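Local structure of 3-dehydroquinate dehydratase (Clostridium difficile, 4H3D) at residues 24-29 with 47-52; 51-56 with 83-88; 156-161 with 186-191; 172-177 with 205-210. The protein catalyses the cis-dehydration of 3-dehydroquinate to 3-dehydroshikimate, the third step of chorismate biosynthesis, through an imine formed with an active-site lysine. All blocks are in the same frame, centred on the assembly; numbering follows the deposited sequence. Where two conformers were deposited one is given.

Interaction 1 (24-29 with 47-52)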
loop_
_atom_site.group_PDB
_atom_site.type_symbol
_atom_site.label_atom_id
_atom_site.label_comp_id
_atom_site.label_asym_id
_atom_site.label_seq_id
_atom_site.Cartn_x
_atom_site.Cartn_y
_atom_site.Cartn_z
ATOM N N VAL B 24 8.186 10.851 13.006
ATOM C CA VAL B 24 7.824 12.141 12.441
ATOM C C VAL B 24 8.940 13.143 12.717
ATOM O O VAL B 24 9.385 13.266 13.856
ATOM C CB VAL B 24 6.526 12.666 13.074
ATOM C CG1 VAL B 24 6.109 13.962 12.414
ATOM C CG2 VAL B 24 5.417 11.613 12.969
ATOM N N PRO B 25 9.413 13.857 11.670
ATOM C CA PRO B 25 10.458 14.843 11.888
ATOM C C PRO B 25 10.001 16.227 12.327
ATOM O O PRO B 25 8.884 16.663 12.017
ATOM C CB PRO B 25 11.134 14.969 10.504
ATOM C CG PRO B 25 10.155 14.531 9.550
ATOM C CD PRO B 25 9.221 13.569 10.240
ATOM N N ILE B 26 10.900 16.892 13.053
ATOM C CA ILE B 26 10.778 18.293 13.454
ATOM C C ILE B 26 11.819 18.983 12.581
ATOM O O ILE B 26 13.011 18.580 12.566
ATOM C CB ILE B 26 11.102 18.488 14.945
ATOM C CG1 ILE B 26 9.968 17.895 15.777
ATOM C CG2 ILE B 26 11.302 19.994 15.275
ATOM C CD1 ILE B 26 10.185 17.964 17.292
ATOM N N ILE B 27 11.392 19.995 11.845
ATOM C CA ILE B 27 12.263 20.664 10.885
ATOM C C ILE B 27 12.379 22.179 11.108
ATOM O O ILE B 27 12.789 22.920 10.210
ATOM C CB ILE B 27 11.776 20.370 9.437
ATOM C CG1 ILE B 27 10.340 20.851 9.225
ATOM C CG2 ILE B 27 11.833 18.877 9.153
ATOM C CD1 ILE B 27 9.897 20.761 7.782
ATOM N N GLY B 28 12.035 22.622 12.313
ATOM C CA GLY B 28 12.054 24.043 12.668
ATOM C C GLY B 28 13.410 24.697 12.483
ATOM O O GLY B 28 14.450 24.075 12.699
ATOM N N LYS B 29 13.386 25.975 12.133
ATOM C CA LYS B 29 14.591 26.716 11.837
ATOM C C LYS B 29 15.187 27.364 13.093
ATOM O O LYS B 29 16.372 27.701 13.117
ATOM C CB LYS B 29 14.260 27.796 10.805
ATOM C CG LYS B 29 15.209 27.828 9.627
ATOM C CD LYS B 29 14.967 26.612 8.713
ATOM C CE LYS B 29 15.965 26.556 7.557
ATOM N NZ LYS B 29 17.387 26.499 8.037
ATOM N N ASP B 47 5.386 7.043 17.230
ATOM C CA ASP B 47 6.277 6.257 18.029
ATOM C C ASP B 47 7.598 6.943 18.321
ATOM O O ASP B 47 8.107 6.851 19.415
ATOM C CB ASP B 47 6.515 4.923 17.321
ATOM C CG ASP B 47 5.241 4.131 17.147
ATOM O OD1 ASP B 47 4.630 3.784 18.171
ATOM O OD2 ASP B 47 4.837 3.858 15.987
ATOM N N ILE B 48 8.132 7.639 17.336
ATOM C CA ILE B 48 9.445 8.250 17.441
ATOM C C ILE B 48 9.409 9.628 16.816
ATOM O O ILE B 48 8.714 9.852 15.817
ATOM C CB ILE B 48 10.491 7.406 16.653
ATOM C CG1 ILE B 48 10.564 5.978 17.210
ATOM C CG2 ILE B 48 11.883 8.074 16.654
ATOM C CD1 ILE B 48 11.432 5.039 16.379
ATOM N N ILE B 49 10.152 10.548 17.411
ATOM C CA ILE B 49 10.296 11.886 16.891
ATOM C C ILE B 49 11.745 12.042 16.409
ATOM O O ILE B 49 12.667 11.631 17.096
ATOM C CB ILE B 49 9.984 12.948 17.950
ATOM C CG1 ILE B 49 8.485 12.940 18.265
ATOM C CG2 ILE B 49 10.411 14.325 17.457
ATOM C CD1 ILE B 49 8.057 13.890 19.409
ATOM N N GLU B 50 11.914 12.582 15.202
ATOM C CA GLU B 50 13.233 12.832 14.635
ATOM C C GLU B 50 13.486 14.318 14.622
ATOM O O GLU B 50 12.665 15.073 14.133
ATOM C CB GLU B 50 13.319 12.309 13.185
ATOM C CG GLU B 50 14.628 12.699 12.453
ATOM C CD GLU B 50 14.674 12.219 10.988
ATOM O OE1 GLU B 50 13.681 12.427 10.256
ATOM O OE2 GLU B 50 15.706 11.640 10.583
ATOM N N TRP B 51 14.607 14.752 15.177
ATOM C CA TRP B 51 14.986 16.150 15.062
ATOM C C TRP B 51 15.978 16.278 13.921
ATOM O O TRP B 51 17.115 15.773 14.003
ATOM C CB TRP B 51 15.561 16.707 16.368
ATOM C CG TRP B 51 15.949 18.150 16.270
ATOM C CD1 TRP B 51 15.428 19.083 15.413
ATOM C CD2 TRP B 51 16.882 18.865 17.112
ATOM N NE1 TRP B 51 16.015 20.314 15.632
ATOM C CE2 TRP B 51 16.893 20.211 16.678
ATOM C CE3 TRP B 51 17.702 18.498 18.175
ATOM C CZ2 TRP B 51 17.700 21.174 17.262
ATOM C CZ3 TRP B 51 18.503 19.468 18.754
ATOM C CH2 TRP B 51 18.500 20.784 18.291
ATOM N N ARG B 52 15.524 16.923 12.832
ATOM C CA ARG B 52 16.348 17.200 11.665
ATOM C C ARG B 52 17.057 18.489 11.964
ATOM O O ARG B 52 16.618 19.557 11.561
ATOM C CB ARG B 52 15.501 17.345 10.392
ATOM C CG ARG B 52 15.120 16.020 9.726
ATOM C CD ARG B 52 16.303 15.424 9.018
ATOM N NE ARG B 52 16.844 16.372 8.031
ATOM C CZ ARG B 52 16.419 16.476 6.773
ATOM N NH1 ARG B 52 15.450 15.680 6.326
ATOM N NH2 ARG B 52 16.969 17.375 5.953
HETATM O O HOH W 1 15.470 21.784 13.322
#
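Val24, Pro25 and Ile26 run parallel to Ile49, Glu50 and Trp51, the two strand axes 4.5 Å apart at closest approach and 35° from each other. They are the strands of one beta-alpha-beta unit of the TIM barrel, joined through helix 31-41. The ladder consists of four backbone hydrogen bonds, Val24 N to Ile48 O, Glu50 N to Val24 O, Ile26 N to Glu50 O and Arg52 N to Ile26 O. Pro25 and Glu50 share one face, where CB of the proline ring lies 3.6 Å from Glu50 OE1; the other oxygen, OE2, is hydrogen-bonded to Thr84 OG1. On the other face, beneath helices 31-41 and 62-76, Ile26 CD1 meets Ile49 CG2 at 3.6 Å. The Trp51 side chain leaves with CG anti to the backbone N (chi1 -180°), and the edge of the indole, at CD1, lies beside Ile26 O. Past the last rung a water joins both segments, accepting from Trp51 NE1 at 2.8 Å and donating to Gly28 O and Arg52 O.

Interaction 2 (51-56 with 83-88). With SHL (5-hydroxy-6-methyl-4-oxo-4H-pyran-2-carboxylic acid), chain I.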
loop_
_atom_site.group_PDB
_atom_site.type_symbol
_atom_site.label_atom_id
_atom_site.label_comp_id
_atom_site.label_asym_id
_atom_site.label_seq_id
_atom_site.Cartn_x
_atom_site.Cartn_y
_atom_site.Cartn_z
ATOM N N TRP B 51 14.607 14.752 15.177
ATOM C CA TRP B 51 14.986 16.150 15.062
ATOM C C TRP B 51 15.978 16.278 13.921
ATOM O O TRP B 51 17.115 15.773 14.003
ATOM C CB TRP B 51 15.561 16.707 16.368
ATOM C CG TRP B 51 15.949 18.150 16.270
ATOM C CD1 TRP B 51 15.428 19.083 15.413
ATOM C CD2 TRP B 51 16.882 18.865 17.112
ATOM N NE1 TRP B 51 16.015 20.314 15.632
ATOM C CE2 TRP B 51 16.893 20.211 16.678
ATOM C CE3 TRP B 51 17.702 18.498 18.175
ATOM C CZ2 TRP B 51 17.700 21.174 17.262
ATOM C CZ3 TRP B 51 18.503 19.468 18.754
ATOM C CH2 TRP B 51 18.500 20.784 18.291
ATOM N N ARG B 52 15.524 16.923 12.832
ATOM C CA ARG B 52 16.348 17.200 11.665
ATOM C C ARG B 52 17.057 18.489 11.964
ATOM O O ARG B 52 16.618 19.557 11.561
ATOM C CB ARG B 52 15.501 17.345 10.392
ATOM C CG ARG B 52 15.120 16.020 9.726
ATOM C CD ARG B 52 16.303 15.424 9.018
ATOM N NE ARG B 52 16.844 16.372 8.031
ATOM C CZ ARG B 52 16.419 16.476 6.773
ATOM N NH1 ARG B 52 15.450 15.680 6.326
ATOM N NH2 ARG B 52 16.969 17.375 5.953
ATOM N N VAL B 53 18.179 18.355 12.667
ATOM C CA VAL B 53 18.949 19.481 13.175
ATOM C C VAL B 53 19.634 20.305 12.076
ATOM O O VAL B 53 19.981 21.462 12.298
ATOM C CB VAL B 53 19.972 18.982 14.222
ATOM C CG1 VAL B 53 21.115 18.237 13.545
ATOM C CG2 VAL B 53 20.502 20.137 15.079
ATOM N N ASP B 54 19.822 19.729 10.892
ATOM C CA ASP B 54 20.410 20.503 9.769
ATOM C C ASP B 54 19.530 21.705 9.366
ATOM O O ASP B 54 20.016 22.607 8.716
ATOM C CB ASP B 54 20.704 19.630 8.556
ATOM C CG ASP B 54 19.506 18.845 8.101
ATOM O OD1 ASP B 54 19.091 17.900 8.830
ATOM O OD2 ASP B 54 19.002 19.141 7.004
ATOM N N PHE B 55 18.242 21.719 9.750
ATOM C CA PHE B 55 17.369 22.913 9.512
ATOM C C PHE B 55 17.600 24.010 10.568
ATOM O O PHE B 55 17.302 25.187 10.343
ATOM C CB PHE B 55 15.871 22.566 9.551
ATOM C CG PHE B 55 15.350 21.836 8.324
ATOM C CD1 PHE B 55 14.837 22.552 7.230
ATOM C CD2 PHE B 55 15.303 20.455 8.289
ATOM C CE1 PHE B 55 14.335 21.892 6.116
ATOM C CE2 PHE B 55 14.797 19.778 7.167
ATOM C CZ PHE B 55 14.310 20.496 6.086
ATOM N N PHE B 56 18.099 23.621 11.730
ATOM C CA PHE B 56 18.328 24.574 12.825
ATOM C C PHE B 56 19.411 25.596 12.421
ATOM O O PHE B 56 20.555 25.217 12.153
ATOM C CB PHE B 56 18.707 23.805 14.082
ATOM C CG PHE B 56 18.943 24.664 15.284
ATOM C CD1 PHE B 56 17.985 25.588 15.705
ATOM C CD2 PHE B 56 20.105 24.512 16.040
ATOM C CE1 PHE B 56 18.203 26.378 16.835
ATOM C CE2 PHE B 56 20.330 25.316 17.183
ATOM C CZ PHE B 56 19.372 26.234 17.577
ATOM N N PHE B 83 18.188 11.784 16.521
ATOM C CA PHE B 83 18.940 12.994 16.172
ATOM C C PHE B 83 19.558 12.759 14.810
ATOM O O PHE B 83 20.287 11.796 14.630
ATOM C CB PHE B 83 20.027 13.244 17.206
ATOM C CG PHE B 83 20.813 14.492 16.974
ATOM C CD1 PHE B 83 20.291 15.712 17.307
ATOM C CD2 PHE B 83 22.093 14.440 16.447
ATOM C CE1 PHE B 83 21.023 16.895 17.106
ATOM C CE2 PHE B 83 22.831 15.616 16.255
ATOM C CZ PHE B 83 22.285 16.838 16.593
ATOM N N THR B 84 19.244 13.628 13.847
ATOM C CA THR B 84 19.727 13.482 12.473
ATOM C C THR B 84 20.233 14.790 11.868
ATOM O O THR B 84 19.466 15.729 11.689
ATOM C CB THR B 84 18.595 12.969 11.501
ATOM O OG1 THR B 84 18.082 11.699 11.953
ATOM C CG2 THR B 84 19.149 12.804 10.045
ATOM N N PHE B 85 21.527 14.849 11.549
ATOM C CA PHE B 85 22.049 15.951 10.732
ATOM C C PHE B 85 22.192 15.349 9.337
ATOM O O PHE B 85 23.072 14.515 9.106
ATOM C CB PHE B 85 23.411 16.498 11.195
ATOM C CG PHE B 85 23.887 17.686 10.360
ATOM C CD1 PHE B 85 24.433 17.500 9.105
ATOM C CD2 PHE B 85 23.721 18.976 10.819
ATOM C CE1 PHE B 85 24.821 18.595 8.331
ATOM C CE2 PHE B 85 24.110 20.052 10.061
ATOM C CZ PHE B 85 24.656 19.862 8.823
ATOM N N ARG B 86 21.275 15.716 8.438
ATOM C CA ARG B 86 21.275 15.240 7.057
ATOM C C ARG B 86 22.188 16.148 6.248
ATOM O O ARG B 86 21.976 17.353 6.191
ATOM C CB ARG B 86 19.835 15.273 6.509
ATOM C CG ARG B 86 19.669 14.728 5.106
ATOM C CD ARG B 86 20.110 13.247 4.956
ATOM N NE ARG B 86 19.264 12.312 5.700
ATOM C CZ ARG B 86 19.676 11.485 6.663
ATOM N NH1 ARG B 86 20.963 11.422 7.011
ATOM N NH2 ARG B 86 18.798 10.676 7.246
ATOM N N SER B 87 23.230 15.582 5.649
ATOM C CA SER B 87 24.183 16.395 4.907
ATOM C C SER B 87 23.617 16.836 3.554
ATOM O O SER B 87 22.678 16.229 3.007
ATOM C CB SER B 87 25.517 15.643 4.719
ATOM O OG SER B 87 25.421 14.710 3.661
ATOM N N VAL B 88 24.192 17.908 3.031
ATOM C CA VAL B 88 23.775 18.485 1.758
ATOM C C VAL B 88 23.780 17.467 0.632
ATOM O O VAL B 88 22.855 17.429 -0.173
ATOM C CB VAL B 88 24.665 19.691 1.378
ATOM C CG1 VAL B 88 24.398 20.144 -0.066
ATOM C CG2 VAL B 88 24.453 20.846 2.371
HETATM O OAD SHL I . 10.288 10.254 4.628
HETATM C CAH SHL I . 11.129 10.569 3.749
HETATM O OAA SHL I . 10.767 11.077 2.658
HETATM C CAK SHL I . 12.534 10.337 4.022
HETATM O OAG SHL I . 12.891 9.747 5.281
HETATM C CAF SHL I . 14.252 9.694 5.646
HETATM C CAL SHL I . 14.573 9.262 6.891
HETATM C CAJ SHL I . 15.151 10.178 4.762
HETATM O OAC SHL I . 16.444 10.170 5.079
HETATM C CAI SHL I . 14.767 10.668 3.546
HETATM C CAE SHL I . 13.483 10.742 3.176
HETATM O OAB SHL I . 15.681 11.096 2.689
#
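Backbone hydrogen bonds join the ends of two parallel barrel strands, Thr84 N to Trp51 O at 3.0 Å and Val53 N to Thr84 O at 3.1 Å. Beyond them Asp54 OD1 accepts from Arg86 N at 3.1 Å, met from above the carboxylate plane. Within its own segment Asp54 is gripped side-on by Arg52, bent at chi2 and chi3, in a salt bridge, NE to OD1 and NH2 to OD2; each oxygen offers its syn lone pair and lies in the guanidinium plane. Phe55 CE2 lies over one face of this guanidinium and Arg86 CB over the opposite one, both toward the rim.

On the Trp51-Phe83 face, the edge of Phe83 is turned to the face of the Trp51 six-membered ring, an offset edge-to-face pair with planes at 72°, and Val53 CG1 packs on Phe83 CZ at 3.6 Å. Past the strand ends, Asp54 CB sits over the centre of the Phe85 ring in a CH-pi contact.

Arg86 NH2 donates to OAC of the bound ligand (3.2 Å) and pairs with Asp118; NH1 pairs with Glu120. Asp54 OD1, shared by Arg52 NE and Arg86 N, thus couples the Arg52 guanidinium to the backbone of a second substrate-binding arginine.

Interaction 3 (156-161 with 186-191)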
loop_
_atom_site.group_PDB
_atom_site.type_symbol
_atom_site.label_atom_id
_atom_site.label_comp_id
_atom_site.label_asym_id
_atom_site.label_seq_id
_atom_site.Cartn_x
_atom_site.Cartn_y
_atom_site.Cartn_z
ATOM N N GLU B 156 20.539 -6.435 -5.775
ATOM C CA GLU B 156 21.780 -6.877 -5.157
ATOM C C GLU B 156 22.614 -5.714 -4.617
ATOM O O GLU B 156 23.308 -5.886 -3.618
ATOM C CB GLU B 156 22.597 -7.832 -6.066
ATOM C CG GLU B 156 22.547 -7.528 -7.527
ATOM C CD GLU B 156 21.228 -7.986 -8.179
ATOM O OE1 GLU B 156 20.903 -9.207 -8.135
ATOM O OE2 GLU B 156 20.532 -7.128 -8.747
ATOM N N GLU B 157 22.537 -4.542 -5.266
ATOM C CA GLU B 157 23.239 -3.349 -4.774
ATOM C C GLU B 157 22.603 -2.887 -3.471
ATOM O O GLU B 157 23.294 -2.567 -2.518
ATOM C CB GLU B 157 23.168 -2.199 -5.780
ATOM C CG GLU B 157 23.833 -2.474 -7.103
ATOM C CD GLU B 157 23.696 -1.295 -8.038
ATOM O OE1 GLU B 157 24.341 -0.251 -7.772
ATOM O OE2 GLU B 157 22.952 -1.422 -9.044
ATOM N N ILE B 158 21.278 -2.840 -3.440
ATOM C CA ILE B 158 20.555 -2.429 -2.219
ATOM C C ILE B 158 20.920 -3.396 -1.066
ATOM O O ILE B 158 21.316 -2.959 0.033
ATOM C CB ILE B 158 19.044 -2.384 -2.461
ATOM C CG1 ILE B 158 18.707 -1.281 -3.478
ATOM C CG2 ILE B 158 18.283 -2.107 -1.148
ATOM C CD1 ILE B 158 17.279 -1.324 -3.962
ATOM N N VAL B 159 20.841 -4.699 -1.333
ATOM C CA VAL B 159 21.193 -5.689 -0.319
ATOM C C VAL B 159 22.661 -5.532 0.127
ATOM O O VAL B 159 22.956 -5.654 1.320
ATOM C CB VAL B 159 20.918 -7.146 -0.794
ATOM C CG1 VAL B 159 21.499 -8.157 0.204
ATOM C CG2 VAL B 159 19.418 -7.383 -0.981
ATOM N N SER B 160 23.570 -5.226 -0.813
ATOM C CA SER B 160 24.991 -5.079 -0.480
ATOM C C SER B 160 25.226 -3.886 0.457
ATOM O O SER B 160 26.042 -3.966 1.382
ATOM C CB SER B 160 25.902 -5.001 -1.752
ATOM O OG SER B 160 25.788 -3.753 -2.445
ATOM N N ARG B 161 24.503 -2.795 0.237
ATOM C CA ARG B 161 24.642 -1.629 1.098
ATOM C C ARG B 161 24.074 -1.900 2.486
ATOM O O ARG B 161 24.682 -1.555 3.479
ATOM C CB ARG B 161 23.985 -0.411 0.476
ATOM C CG ARG B 161 24.681 0.010 -0.777
ATOM C CD ARG B 161 24.203 1.326 -1.276
ATOM N NE ARG B 161 24.652 1.518 -2.636
ATOM C CZ ARG B 161 24.261 2.496 -3.433
ATOM N NH1 ARG B 161 23.421 3.421 -3.003
ATOM N NH2 ARG B 161 24.730 2.555 -4.667
ATOM N N LEU B 186 8.861 -1.712 -6.970
ATOM C CA LEU B 186 8.802 -3.136 -6.667
ATOM C C LEU B 186 10.200 -3.707 -6.358
ATOM O O LEU B 186 10.346 -4.569 -5.489
ATOM C CB LEU B 186 8.104 -3.911 -7.808
ATOM C CG LEU B 186 6.649 -3.482 -8.118
ATOM C CD1 LEU B 186 6.054 -4.312 -9.238
ATOM C CD2 LEU B 186 5.765 -3.581 -6.873
ATOM N N VAL B 187 11.228 -3.224 -7.048
ATOM C CA VAL B 187 12.619 -3.672 -6.769
ATOM C C VAL B 187 13.034 -3.336 -5.329
ATOM O O VAL B 187 13.611 -4.185 -4.599
ATOM C CB VAL B 187 13.610 -3.050 -7.774
ATOM C CG1 VAL B 187 15.077 -3.270 -7.321
ATOM C CG2 VAL B 187 13.347 -3.606 -9.207
ATOM N N LEU B 188 12.728 -2.115 -4.903
ATOM C CA LEU B 188 12.997 -1.687 -3.528
ATOM C C LEU B 188 12.299 -2.632 -2.546
ATOM O O LEU B 188 12.920 -3.115 -1.568
ATOM C CB LEU B 188 12.550 -0.221 -3.310
ATOM C CG LEU B 188 12.784 0.421 -1.930
ATOM C CD1 LEU B 188 11.711 0.023 -0.894
ATOM C CD2 LEU B 188 14.218 0.126 -1.397
ATOM N N LEU B 189 11.032 -2.947 -2.824
ATOM C CA LEU B 189 10.278 -3.877 -1.970
ATOM C C LEU B 189 10.846 -5.302 -2.020
ATOM O O LEU B 189 10.914 -5.986 -0.992
ATOM C CB LEU B 189 8.785 -3.871 -2.333
ATOM C CG LEU B 189 8.017 -2.572 -2.025
ATOM C CD1 LEU B 189 6.547 -2.722 -2.452
ATOM C CD2 LEU B 189 8.111 -2.199 -0.538
ATOM N N GLU B 190 11.255 -5.746 -3.203
ATOM C CA GLU B 190 11.874 -7.076 -3.369
ATOM C C GLU B 190 13.204 -7.190 -2.589
ATOM O O GLU B 190 13.475 -8.206 -1.921
ATOM C CB GLU B 190 12.135 -7.363 -4.856
ATOM C CG GLU B 190 12.691 -8.788 -5.115
ATOM C CD GLU B 190 13.158 -9.002 -6.550
ATOM O OE1 GLU B 190 13.403 -10.175 -6.922
ATOM O OE2 GLU B 190 13.307 -7.998 -7.294
ATOM N N ALA B 191 14.026 -6.153 -2.699
ATOM C CA ALA B 191 15.301 -6.071 -1.987
ATOM C C ALA B 191 15.059 -6.068 -0.488
ATOM O O ALA B 191 15.739 -6.766 0.258
ATOM C CB ALA B 191 16.062 -4.817 -2.413
#
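Ile158 lays its CB and CG2 against the methyl of Ala191, CG2 coming to 3.7 Å from Ala191 CB. A chi1 of -66° sets CG1 beside the backbone N and anti to the carbonyl carbon, leaving CG2 anti to N. At the end of the CG1 branch CD1 also touches the Ala191 methyl while reaching toward Leu188 CD2 at 4.2 Å and, more loosely, Val187 CG1 at 4.5 Å. These are consecutive outer helices of the TIM barrel, 155-167 and 182-199, with strand 172-177 between them in the chain. Their short segments run 9.4 Å apart at closest approach and cross at -45°; the small side chain of Ala191 stands where the backbones are nearest, its CA 6.1 Å from that of Val159. Val159 adds a flanking contact, its CG2 lying 3.9 Å from Ala191 O, and packs on Met195 and Tyr199 further along helix 182-199. Away from this apolar seam, Leu186, Leu189 and Glu190 meet the second subunit, where Glu190 OE1 forms a salt bridge with Lys183 of that subunit.

Interaction 4 (172-177 with 205-210). With SHL (5-hydroxy-6-methyl-4-oxo-4H-pyran-2-carboxylic acid), chain I.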
loop_
_atom_site.group_PDB
_atom_site.type_symbol
_atom_site.label_atom_id
_atom_site.label_comp_id
_atom_site.label_asym_id
_atom_site.label_seq_id
_atom_site.Cartn_x
_atom_site.Cartn_y
_atom_site.Cartn_z
ATOM N N LEU B 172 20.218 -0.195 12.977
ATOM C CA LEU B 172 19.130 -0.075 12.009
ATOM C C LEU B 172 19.605 0.482 10.665
ATOM O O LEU B 172 19.671 1.706 10.477
ATOM C CB LEU B 172 18.031 0.864 12.563
ATOM C CG LEU B 172 17.290 0.438 13.833
ATOM C CD1 LEU B 172 16.446 1.607 14.384
ATOM C CD2 LEU B 172 16.425 -0.807 13.591
ATOM N N PRO B 173 19.984 -0.406 9.738
ATOM C CA PRO B 173 20.322 0.023 8.390
ATOM C C PRO B 173 19.137 0.720 7.737
ATOM O O PRO B 173 17.997 0.255 7.875
ATOM C CB PRO B 173 20.596 -1.283 7.664
ATOM C CG PRO B 173 20.991 -2.235 8.698
ATOM C CD PRO B 173 20.226 -1.838 9.937
ATOM N N LYS B 174 19.396 1.816 7.022
ATOM C CA LYS B 174 18.338 2.555 6.368
ATOM C C LYS B 174 18.731 2.932 4.961
ATOM O O LYS B 174 19.834 3.447 4.736
ATOM C CB LYS B 174 18.029 3.848 7.128
ATOM C CG LYS B 174 17.000 4.768 6.409
ATOM C CD LYS B 174 16.785 6.047 7.152
ATOM C CE LYS B 174 15.779 6.931 6.420
ATOM N NZ LYS B 174 15.582 8.249 7.102
ATOM N N ILE B 175 17.834 2.694 4.015
ATOM C CA ILE B 175 18.071 3.097 2.643
ATOM C C ILE B 175 16.841 3.706 2.030
ATOM O O ILE B 175 15.718 3.230 2.226
ATOM C CB ILE B 175 18.677 1.960 1.743
ATOM C CG1 ILE B 175 19.285 2.574 0.479
ATOM C CG2 ILE B 175 17.652 0.890 1.394
ATOM C CD1 ILE B 175 20.143 1.622 -0.320
ATOM N N ALA B 176 17.053 4.821 1.349
ATOM C CA ALA B 176 15.984 5.541 0.652
ATOM C C ALA B 176 16.436 5.747 -0.802
ATOM O O ALA B 176 17.523 6.284 -1.050
ATOM C CB ALA B 176 15.705 6.885 1.327
ATOM N N VAL B 177 15.602 5.331 -1.748
ATOM C CA VAL B 177 15.941 5.396 -3.171
ATOM C C VAL B 177 14.822 6.051 -3.975
ATOM O O VAL B 177 13.681 6.139 -3.514
ATOM C CB VAL B 177 16.248 3.992 -3.730
ATOM C CG1 VAL B 177 17.461 3.390 -2.988
ATOM C CG2 VAL B 177 15.024 3.064 -3.617
ATOM N N ILE B 205 15.270 -0.484 7.664
ATOM C CA ILE B 205 14.395 0.605 7.273
ATOM C C ILE B 205 14.620 0.886 5.796
ATOM O O ILE B 205 15.748 1.159 5.381
ATOM C CB ILE B 205 14.764 1.904 8.037
ATOM C CG1 ILE B 205 14.729 1.683 9.548
ATOM C CG2 ILE B 205 13.853 3.071 7.608
ATOM C CD1 ILE B 205 15.494 2.808 10.349
ATOM N N THR B 206 13.559 0.835 4.994
ATOM C CA THR B 206 13.683 1.116 3.565
ATOM C C THR B 206 12.516 1.896 3.063
ATOM O O THR B 206 11.389 1.791 3.620
ATOM C CB THR B 206 13.721 -0.167 2.705
ATOM O OG1 THR B 206 12.427 -0.808 2.726
ATOM C CG2 THR B 206 14.813 -1.137 3.221
ATOM N N MET B 207 12.751 2.691 2.023
ATOM C CA MET B 207 11.680 3.429 1.368
ATOM C C MET B 207 12.026 3.776 -0.062
ATOM O O MET B 207 13.198 3.886 -0.437
ATOM C CB MET B 207 11.326 4.717 2.112
ATOM C CG MET B 207 12.327 5.822 1.951
ATOM S SD MET B 207 11.858 7.289 2.884
ATOM C CE MET B 207 11.856 6.642 4.559
ATOM N N SER B 208 10.969 3.916 -0.850
ATOM C CA SER B 208 11.025 4.334 -2.225
ATOM C C SER B 208 10.329 5.680 -2.141
ATOM O O SER B 208 9.190 5.774 -1.685
ATOM C CB SER B 208 10.235 3.375 -3.133
ATOM O OG SER B 208 10.336 3.785 -4.472
ATOM N N MET B 209 11.025 6.721 -2.548
ATOM C CA MET B 209 10.529 8.080 -2.445
ATOM C C MET B 209 9.580 8.451 -3.605
ATOM O O MET B 209 9.325 7.632 -4.482
ATOM C CB MET B 209 11.725 9.043 -2.382
ATOM C CG MET B 209 12.627 8.817 -1.151
ATOM S SD MET B 209 14.028 9.975 -1.051
ATOM C CE MET B 209 15.009 9.446 -2.441
ATOM N N SER B 210 9.041 9.684 -3.551
ATOM C CA SER B 210 8.082 10.237 -4.527
ATOM C C SER B 210 6.679 9.610 -4.372
ATOM O O SER B 210 6.508 8.632 -3.643
ATOM C CB SER B 210 8.557 10.075 -5.970
ATOM O OG SER B 210 8.280 8.780 -6.474
HETATM O OAD SHL I . 10.288 10.254 4.628
HETATM C CAH SHL I . 11.129 10.569 3.749
HETATM O OAA SHL I . 10.767 11.077 2.658
HETATM C CAK SHL I . 12.534 10.337 4.022
HETATM O OAG SHL I . 12.891 9.747 5.281
HETATM C CAF SHL I . 14.252 9.694 5.646
HETATM C CAL SHL I . 14.573 9.262 6.891
HETATM C CAJ SHL I . 15.151 10.178 4.762
HETATM O OAC SHL I . 16.444 10.170 5.079
HETATM C CAI SHL I . 14.767 10.668 3.546
HETATM C CAE SHL I . 13.483 10.742 3.176
HETATM O OAB SHL I . 15.681 11.096 2.689
#
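The Schiff-base lysine of this class I aldolase-type TIM barrel, Lys174, stands on strand 172-177, paired in parallel with strand 205-208. Five backbone hydrogen bonds join segments 172-177 and 205-210, alternating in direction from Ile205 N to Pro173 O as far as Met209 N to Val177 O. Side chains of Lys174, Ala176, Ile205 and Met207 share the face that carries the bound comenic acid derivative. Lys174 is fully extended, CG anti to the backbone N (chi1 174°) and every later torsion near 180°, which brings NZ to the ligand carbon CAL for a covalent bond of 1.4 Å. Its stem crosses Ile205, CG to CG2 at 3.8 Å. Met207 has two conformers, so the approach of its SD to the ligand is uncertain; in one, CG rests on Ala176 CB. His147, Arg217 and Gln240 also hydrogen-bond the ligand.

On the other face Ile175 CG2 touches Thr206 CG2 at 3.9 Å, and Thr206 OG1 is hydrogen-bonded to Thr192 OG1. Two helices cover that face: Ile175 packs on Leu162 of helix 155-167, and Val177, Thr206 and Ser208 on Leu188 of helix 182-199. Strand 141-148 lies along the far side of strand 172-177, its His147 beside Ala176.

How the interactions relate
Interactions 1 and 2 share Trp51 and Arg52 on strand 48-52, with centres 9 Å apart, and are tied by Glu50 OE2 to Thr84 OG1 at 2.7 Å, a probable hydrogen bond. With interaction 4 they sample the wall of the TIM barrel at separate places. Interaction 4 lies about 17 Å from each, centre to centre, yet converges with interaction 2 on the bound ligand, where Arg86 NH2 comes within 4.0 Å of Lys174 NZ. Interaction 3 belongs to the outer helical layer, its centre 10 Å from that of interaction 4. Leu188 links those two, with CD2 3.8 Å from Val177 CG2, behind the strands that bear Lys174 and Met207.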